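PDB 4NTD: thioredoxin reductase, which binds FAD and probably catalyses, as the flavoenzyme HlmI, the closing of the disulfide bond in the natural product holomycin. Local coordinates for residues A[131-136]-A[324-329]; A[261-266]-A[271-276]. All blocks are in the same frame, centred on the assembly; numbering follows the deposited sequence.

Contact 1 (A[131-136]-A[324-329]); sequences STRRVV and VDEDVA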
ATOM      1  N   SER A 131     -13.107  24.850   7.301  1.00 20.25           N
ATOM      2  CA  SER A 131     -14.238  23.933   7.428  1.00 19.51           C
ATOM      3  C   SER A 131     -14.172  22.912   6.295  1.00 18.77           C
ATOM      4  O   SER A 131     -13.908  23.276   5.153  1.00 19.94           O
ATOM      5  CB  SER A 131     -15.556  24.703   7.364  1.00 25.21           C
ATOM      6  OG  SER A 131     -16.661  23.843   7.579  1.00 30.38           O
ATOM      7  N   THR A 132     -14.411  21.640   6.614  1.00 19.26           N
ATOM      8  CA  THR A 132     -14.285  20.556   5.634  1.00 18.93           C
ATOM      9  C   THR A 132     -15.279  19.421   5.886  1.00 18.33           C
ATOM     10  O   THR A 132     -15.726  19.214   7.015  1.00 19.67           O
ATOM     11  CB  THR A 132     -12.843  19.995   5.618  1.00 18.28           C
ATOM     12  OG1 THR A 132     -12.711  19.004   4.589  1.00 18.56           O
ATOM     13  CG2 THR A 132     -12.464  19.385   6.968  1.00 19.08           C
ATOM     14  N   ARG A 133     -15.616  18.683   4.830  1.00 18.42           N
ATOM     15  CA  ARG A 133     -16.528  17.544   4.953  1.00 18.33           C
ATOM     16  C   ARG A 133     -15.843  16.325   5.573  1.00 17.86           C
ATOM     17  O   ARG A 133     -16.477  15.566   6.308  1.00 18.05           O
ATOM     18  CB  ARG A 133     -17.120  17.169   3.589  1.00 19.45           C
ATOM     19  CG  ARG A 133     -17.949  18.273   2.957  1.00 21.77           C
ATOM     20  CD  ARG A 133     -18.488  17.861   1.596  1.00 24.91           C
ATOM     21  NE  ARG A 133     -19.566  16.883   1.703  1.00 26.42           N
ATOM     22  CZ  ARG A 133     -20.134  16.266   0.667  1.00 27.90           C
ATOM     23  NH1 ARG A 133     -19.728  16.504  -0.576  1.00 28.80           N
ATOM     24  NH2 ARG A 133     -21.111  15.393   0.877  1.00 30.51           N
ATOM     25  N   ARG A 134     -14.557  16.143   5.271  1.00 17.53           N
ATOM     26  CA  ARG A 134     -13.804  14.960   5.695  1.00 16.71           C
ATOM     27  C   ARG A 134     -12.372  15.318   6.084  1.00 17.08           C
ATOM     28  O   ARG A 134     -11.851  16.362   5.681  1.00 17.17           O
ATOM     29  CB  ARG A 134     -13.767  13.930   4.564  1.00 17.69           C
ATOM     30  CG  ARG A 134     -15.125  13.412   4.112  1.00 18.57           C
ATOM     31  CD  ARG A 134     -15.783  12.560   5.182  1.00 19.02           C
ATOM     32  NE  ARG A 134     -17.003  11.915   4.701  1.00 20.84           N
ATOM     33  CZ  ARG A 134     -18.211  12.478   4.659  1.00 20.53           C
ATOM     34  NH1 ARG A 134     -18.407  13.731   5.066  1.00 21.11           N
ATOM     35  NH2 ARG A 134     -19.240  11.778   4.195  1.00 23.58           N
ATOM     36  N   VAL A 135     -11.743  14.438   6.861  1.00 16.91           N
ATOM     37  CA  VAL A 135     -10.346  14.598   7.270  1.00 17.25           C
ATOM     38  C   VAL A 135      -9.580  13.289   7.070  1.00 17.00           C
ATOM     39  O   VAL A 135     -10.088  12.211   7.383  1.00 17.83           O
ATOM     40  CB  VAL A 135     -10.238  15.029   8.751  1.00 20.85           C
ATOM     41  CG1 VAL A 135      -8.782  15.096   9.203  1.00 22.74           C
ATOM     42  CG2 VAL A 135     -10.918  16.374   8.959  1.00 22.71           C
ATOM     43  N   VAL A 136      -8.365  13.401   6.534  1.00 16.09           N
ATOM     44  CA  VAL A 136      -7.408  12.297   6.499  1.00 15.68           C
ATOM     45  C   VAL A 136      -6.219  12.698   7.365  1.00 15.62           C
ATOM     46  O   VAL A 136      -5.571  13.712   7.097  1.00 16.92           O
ATOM     47  CB  VAL A 136      -6.916  11.994   5.067  1.00 15.66           C
ATOM     48  CG1 VAL A 136      -5.889  10.865   5.076  1.00 16.07           C
ATOM     49  CG2 VAL A 136      -8.089  11.645   4.160  1.00 17.24           C
ATOM     50  N   VAL A 324     -19.821  10.060  -2.220  1.00 18.52           N
ATOM     51  CA  VAL A 324     -20.849   9.867  -3.245  1.00 18.66           C
ATOM     52  C   VAL A 324     -22.143   9.364  -2.601  1.00 19.15           C
ATOM     53  O   VAL A 324     -23.220   9.871  -2.903  1.00 19.63           O
ATOM     54  CB  VAL A 324     -20.391   8.901  -4.362  1.00 18.96           C
ATOM     55  CG1 VAL A 324     -21.557   8.533  -5.274  1.00 19.84           C
ATOM     56  CG2 VAL A 324     -19.266   9.525  -5.175  1.00 19.72           C
ATOM     57  N   ASP A 325     -22.035   8.384  -1.705  1.00 19.88           N
ATOM     58  CA  ASP A 325     -23.212   7.876  -0.995  1.00 21.83           C
ATOM     59  C   ASP A 325     -23.945   9.007  -0.265  1.00 21.71           C
ATOM     60  O   ASP A 325     -25.174   9.070  -0.292  1.00 22.98           O
ATOM     61  CB  ASP A 325     -22.832   6.765  -0.006  1.00 23.89           C
ATOM     62  CG  ASP A 325     -22.360   5.491  -0.695  1.00 26.82           C
ATOM     63  OD1 ASP A 325     -21.742   4.650  -0.013  1.00 31.69           O
ATOM     64  OD2 ASP A 325     -22.602   5.321  -1.909  1.00 28.56           O
ATOM     65  N   GLU A 326     -23.192   9.905   0.368  1.00 21.96           N
ATOM     66  CA  GLU A 326     -23.789  11.069   1.027  1.00 23.30           C
ATOM     67  C   GLU A 326     -24.379  12.057   0.012  1.00 23.89           C
ATOM     68  O   GLU A 326     -25.478  12.574   0.224  1.00 26.25           O
ATOM     69  CB  GLU A 326     -22.773  11.782   1.924  1.00 23.74           C
ATOM     70  CG  GLU A 326     -23.404  12.837   2.823  1.00 24.78           C
ATOM     71  CD  GLU A 326     -22.384  13.628   3.614  1.00 27.67           C
ATOM     72  OE1 GLU A 326     -21.595  13.016   4.361  1.00 29.88           O
ATOM     73  OE2 GLU A 326     -22.380  14.869   3.489  1.00 31.18           O
ATOM     74  N   ASP A 327     -23.649  12.316  -1.075  1.00 23.86           N
ATOM     75  CA  ASP A 327     -24.129  13.196  -2.150  1.00 23.03           C
ATOM     76  C   ASP A 327     -25.477  12.698  -2.694  1.00 23.80           C
ATOM     77  O   ASP A 327     -26.403  13.486  -2.902  1.00 24.31           O
ATOM     78  CB  ASP A 327     -23.109  13.284  -3.304  1.00 23.57           C
ATOM     79  CG  ASP A 327     -21.827  14.033  -2.927  1.00 24.36           C
ATOM     80  OD1 ASP A 327     -21.855  14.887  -2.015  1.00 24.39           O
ATOM     81  OD2 ASP A 327     -20.779  13.766  -3.563  1.00 25.66           O
ATOM     82  N   VAL A 328     -25.582  11.387  -2.907  1.00 22.62           N
ATOM     83  CA  VAL A 328     -26.807  10.774  -3.431  1.00 21.51           C
ATOM     84  C   VAL A 328     -27.949  10.858  -2.415  1.00 24.25           C
ATOM     85  O   VAL A 328     -29.060  11.260  -2.761  1.00 24.52           O
ATOM     86  CB  VAL A 328     -26.579   9.298  -3.837  1.00 20.67           C
ATOM     87  CG1 VAL A 328     -27.893   8.613  -4.202  1.00 22.24           C
ATOM     88  CG2 VAL A 328     -25.609   9.212  -5.008  1.00 21.96           C
ATOM     89  N   ALA A 329     -27.669  10.482  -1.169  1.00 26.18           N
ATOM     90  CA  ALA A 329     -28.680  10.513  -0.107  1.00 28.81           C
ATOM     91  C   ALA A 329     -29.230  11.924   0.116  1.00 30.74           C
ATOM     92  O   ALA A 329     -30.431  12.099   0.324  1.00 33.40           O
ATOM     93  CB  ALA A 329     -28.113   9.950   1.188  1.00 28.37           C
TER
HETATM   94  O   HOH W   1     -20.394  16.382   4.621  1.00 30.31           O
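Two arginines in a row, Arg133 and Arg134, reach across to Glu326 and Asp327 and form a salt-bridge network with them. Arg133 holds Asp327 end-on: NH1 and NH2 both point at Asp327 OD1, each at 3.0 Å, with the oxygen near the guanidinium plane. NH1 uses the syn lone pair of that oxygen, while NH2 comes from above the carboxylate. The same Arg133 NH2 makes a straighter bond to Glu326 OE2 at 3.0 Å (168°), again from above the carboxylate plane. Arg134 takes the other oxygen, NH2 lying 2.7 Å from Glu326 OE1, and its NH1 adds a weak bond there. With CG anti to the backbone N (chi1 -169°) and the chain extended beyond it, the carboxylate of Glu326 reaches both arginines, one oxygen to each.

The arginines leave the chain at a corner where strand 129-132 of the antiparallel three-stranded sheet passes into strand 134-137 of the parallel Rossmann-type FAD sheet. Their partners sit on helix 305-338, which also faces the second subunit: Asp325 forms a salt bridge with Arg186 of that subunit.

Further hydrogen bonds fix the rotation of the guanidinium groups. Arg134 NH1 turns back to Arg133 O (2.9 Å), and Gln322 takes a bond from Arg134 NH2. Water 1 accepts from Arg133 NE at 3.1 Å and donates to Glu326 OE2 at 2.7 Å. Asp327 OD2, for its part, pairs with Arg54.

Contact 2 (A[261-266]-A[271-276]); sequences PRDGLL and CERGAD
Asp263, at the N-cap of the short helix 264-269, meets Arg273 of the loop that follows that helix; the helix itself comes after strand 258-261 in the FAD-binding, Rossmann-type part of the fold. The side chain of Asp263 makes no capping bond; its carboxylate is turned to the arginine instead. CG lies between the backbone N and the carbonyl carbon (chi1 60°), which brings OD2 out toward the loop.

The two side chains cross at about a right angle, and carboxylate and guanidinium are turned 89° against each other; one bond, from NH2 alone, carries the salt bridge. Arg273 NH2 approaches OD2 of Asp263 at 2.7 Å, on the syn side but lifted out of the carboxylate plane, and the bond is bent (136°). The arginine chain folds over at chi3 to get its end there. Arg273 NH2 also donates to Gly277 O, so the nitrogen has two acceptors. With an alanine at Asp263 the guanidinium would lose this carboxylate, and its end is likely to be held less firmly, by the Gly277 carbonyl but no longer by an opposite charge.

Within the first turn of the helix, Leu266 meets the buried Cys271, which lies just past the helix. The thiol of Cys271 comes alongside the leucine, SG lying 3.9 Å from Leu266 CD2 and equally far from Leu266 CB, while the leucine packs on Val292 and Ala294 of strand 292-294. Backbone closes the exit from the helix: Cys271 N donates to Leu266 O, five residues back, at 3.1 Å.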
ATOM      1  N   PRO A 261       3.210   7.327  17.746  1.00 18.75           N
ATOM      2  CA  PRO A 261       2.421   7.906  16.658  1.00 19.08           C
ATOM      3  C   PRO A 261       1.902   9.295  17.007  1.00 18.01           C
ATOM      4  O   PRO A 261       1.561   9.555  18.163  1.00 19.59           O
ATOM      5  CB  PRO A 261       1.251   6.928  16.502  1.00 20.16           C
ATOM      6  CG  PRO A 261       1.154   6.221  17.809  1.00 20.81           C
ATOM      7  CD  PRO A 261       2.549   6.156  18.351  1.00 20.61           C
ATOM      8  N   ARG A 262       1.852  10.180  16.016  1.00 17.01           N
ATOM      9  CA  ARG A 262       1.299  11.516  16.215  1.00 17.90           C
ATOM     10  C   ARG A 262      -0.220  11.462  16.071  1.00 18.55           C
ATOM     11  O   ARG A 262      -0.783  12.016  15.126  1.00 18.77           O
ATOM     12  CB  ARG A 262       1.906  12.503  15.217  1.00 18.91           C
ATOM     13  CG  ARG A 262       3.409  12.690  15.354  1.00 20.67           C
ATOM     14  CD  ARG A 262       3.831  14.020  14.754  1.00 21.15           C
ATOM     15  NE  ARG A 262       5.281  14.192  14.693  1.00 22.97           N
ATOM     16  CZ  ARG A 262       6.070  13.681  13.748  1.00 23.36           C
ATOM     17  NH1 ARG A 262       5.574  12.963  12.747  1.00 22.47           N
ATOM     18  NH2 ARG A 262       7.377  13.905  13.796  1.00 24.80           N
ATOM     19  N   ASP A 263      -0.874  10.797  17.023  1.00 18.36           N
ATOM     20  CA  ASP A 263      -2.314  10.521  16.941  1.00 18.90           C
ATOM     21  C   ASP A 263      -3.163  11.348  17.919  1.00 19.47           C
ATOM     22  O   ASP A 263      -4.322  11.017  18.167  1.00 20.37           O
ATOM     23  CB  ASP A 263      -2.579   9.015  17.129  1.00 20.24           C
ATOM     24  CG  ASP A 263      -2.089   8.480  18.469  1.00 20.95           C
ATOM     25  OD1 ASP A 263      -1.674   9.278  19.337  1.00 21.40           O
ATOM     26  OD2 ASP A 263      -2.117   7.245  18.652  1.00 22.08           O
ATOM     27  N   GLY A 264      -2.595  12.428  18.453  1.00 20.23           N
ATOM     28  CA  GLY A 264      -3.308  13.284  19.401  1.00 22.00           C
ATOM     29  C   GLY A 264      -4.620  13.841  18.868  1.00 21.79           C
ATOM     30  O   GLY A 264      -5.606  13.921  19.602  1.00 22.51           O
ATOM     31  N   LEU A 265      -4.636  14.220  17.592  1.00 20.08           N
ATOM     32  CA  LEU A 265      -5.851  14.751  16.968  1.00 20.15           C
ATOM     33  C   LEU A 265      -6.935  13.682  16.855  1.00 20.27           C
ATOM     34  O   LEU A 265      -8.124  13.982  16.967  1.00 21.57           O
ATOM     35  CB  LEU A 265      -5.546  15.337  15.585  1.00 20.50           C
ATOM     36  CG  LEU A 265      -4.599  16.542  15.559  1.00 21.66           C
ATOM     37  CD1 LEU A 265      -4.142  16.836  14.137  1.00 21.46           C
ATOM     38  CD2 LEU A 265      -5.254  17.770  16.177  1.00 22.47           C
ATOM     39  N   LEU A 266      -6.518  12.438  16.633  1.00 18.90           N
ATOM     40  CA  LEU A 266      -7.448  11.312  16.543  1.00 19.19           C
ATOM     41  C   LEU A 266      -8.034  10.974  17.915  1.00 20.24           C
ATOM     42  O   LEU A 266      -9.238  10.748  18.041  1.00 21.56           O
ATOM     43  CB  LEU A 266      -6.750  10.090  15.936  1.00 19.08           C
ATOM     44  CG  LEU A 266      -6.250  10.283  14.498  1.00 19.27           C
ATOM     45  CD1 LEU A 266      -5.272   9.186  14.104  1.00 19.24           C
ATOM     46  CD2 LEU A 266      -7.417  10.340  13.522  1.00 19.14           C
ATOM     47  N   CYS A 271     -11.554   8.823  18.556  1.00 23.26           N
ATOM     48  CA  CYS A 271     -11.245   7.615  17.790  1.00 22.33           C
ATOM     49  C   CYS A 271     -10.810   6.500  18.735  1.00 23.59           C
ATOM     50  O   CYS A 271      -9.957   6.709  19.596  1.00 25.58           O
ATOM     51  CB  CYS A 271     -10.135   7.881  16.767  1.00 22.66           C
ATOM     52  SG  CYS A 271     -10.524   9.126  15.514  1.00 23.12           S
ATOM     53  N   GLU A 272     -11.406   5.321  18.573  1.00 23.89           N
ATOM     54  CA  GLU A 272     -11.113   4.181  19.439  1.00 25.18           C
ATOM     55  C   GLU A 272      -9.721   3.617  19.163  1.00 23.79           C
ATOM     56  O   GLU A 272      -9.253   3.629  18.024  1.00 23.56           O
ATOM     57  CB  GLU A 272     -12.175   3.091  19.262  1.00 29.67           C
ATOM     58  CG  GLU A 272     -13.550   3.499  19.772  1.00 35.23           C
ATOM     59  CD  GLU A 272     -14.632   2.472  19.488  1.00 45.52           C
ATOM     60  OE1 GLU A 272     -14.307   1.354  19.035  1.00 47.76           O
ATOM     61  OE2 GLU A 272     -15.819   2.785  19.725  1.00 50.51           O
ATOM     62  N   ARG A 273      -9.063   3.147  20.220  1.00 19.16           N
ATOM     63  CA  ARG A 273      -7.769   2.480  20.104  1.00 26.49           C
ATOM     64  C   ARG A 273      -7.981   0.975  20.161  1.00 29.18           C
ATOM     65  O   ARG A 273      -8.890   0.496  20.842  1.00 34.16           O
ATOM     66  CB  ARG A 273      -6.835   2.888  21.250  1.00 33.39           C
ATOM     67  CG  ARG A 273      -6.729   4.384  21.495  1.00 38.28           C
ATOM     68  CD  ARG A 273      -5.681   4.702  22.553  1.00 47.77           C
ATOM     69  NE  ARG A 273      -4.339   4.776  21.977  1.00 53.94           N
ATOM     70  CZ  ARG A 273      -3.823   5.847  21.370  1.00 52.76           C
ATOM     71  NH1 ARG A 273      -4.520   6.977  21.249  1.00 55.90           N
ATOM     72  NH2 ARG A 273      -2.590   5.788  20.879  1.00 43.26           N
ATOM     73  N   GLY A 274      -7.138   0.231  19.451  1.00 31.02           N
ATOM     74  CA  GLY A 274      -7.135  -1.224  19.544  1.00 35.92           C
ATOM     75  C   GLY A 274      -6.462  -1.676  20.826  1.00 37.87           C
ATOM     76  O   GLY A 274      -5.937  -0.856  21.584  1.00 35.25           O
ATOM     77  N   ALA A 275      -6.474  -2.984  21.071  1.00 43.10           N
ATOM     78  CA  ALA A 275      -5.822  -3.557  22.250  1.00 46.07           C
ATOM     79  C   ALA A 275      -4.310  -3.302  22.252  1.00 44.34           C
ATOM     80  O   ALA A 275      -3.692  -3.229  23.315  1.00 44.51           O
ATOM     81  CB  ALA A 275      -6.106  -5.050  22.340  1.00 52.28           C
ATOM     82  N   ASP A 276      -3.727  -3.162  21.060  1.00 40.58           N
ATOM     83  CA  ASP A 276      -2.293  -2.885  20.916  1.00 40.76           C
ATOM     84  C   ASP A 276      -1.889  -1.437  21.243  1.00 37.65           C
ATOM     85  O   ASP A 276      -0.698  -1.127  21.298  1.00 38.83           O
ATOM     86  CB  ASP A 276      -1.808  -3.260  19.505  1.00 44.42           C
ATOM     87  CG  ASP A 276      -2.487  -2.458  18.401  1.00 43.43           C
ATOM     88  OD1 ASP A 276      -3.288  -1.545  18.702  1.00 40.71           O
ATOM     89  OD2 ASP A 276      -2.216  -2.753  17.219  1.00 45.77           O
TER

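How the contacts relate
Contact 2 is nested along the chain inside the long loop that contact 1 closes. Their centres are 22 Å apart and their nearest atoms about 7 Å, without touching. The parallel FAD sheet ties them together: strand 134-137, from contact 1, runs beside strand 292-294, on which Leu266 of contact 2 packs, and Val135 hydrogen-bonds to the backbone of Trp293. Contact 2 stands closer to the cofactor. Its Arg262 touches FAD, and the side chain of Asp263 is about 10 Å from it. Contact 1 lies farther out, where helix 305-338 meets the second subunit; the side chain of its Asp327 is about 14 Å from a bound glutathione.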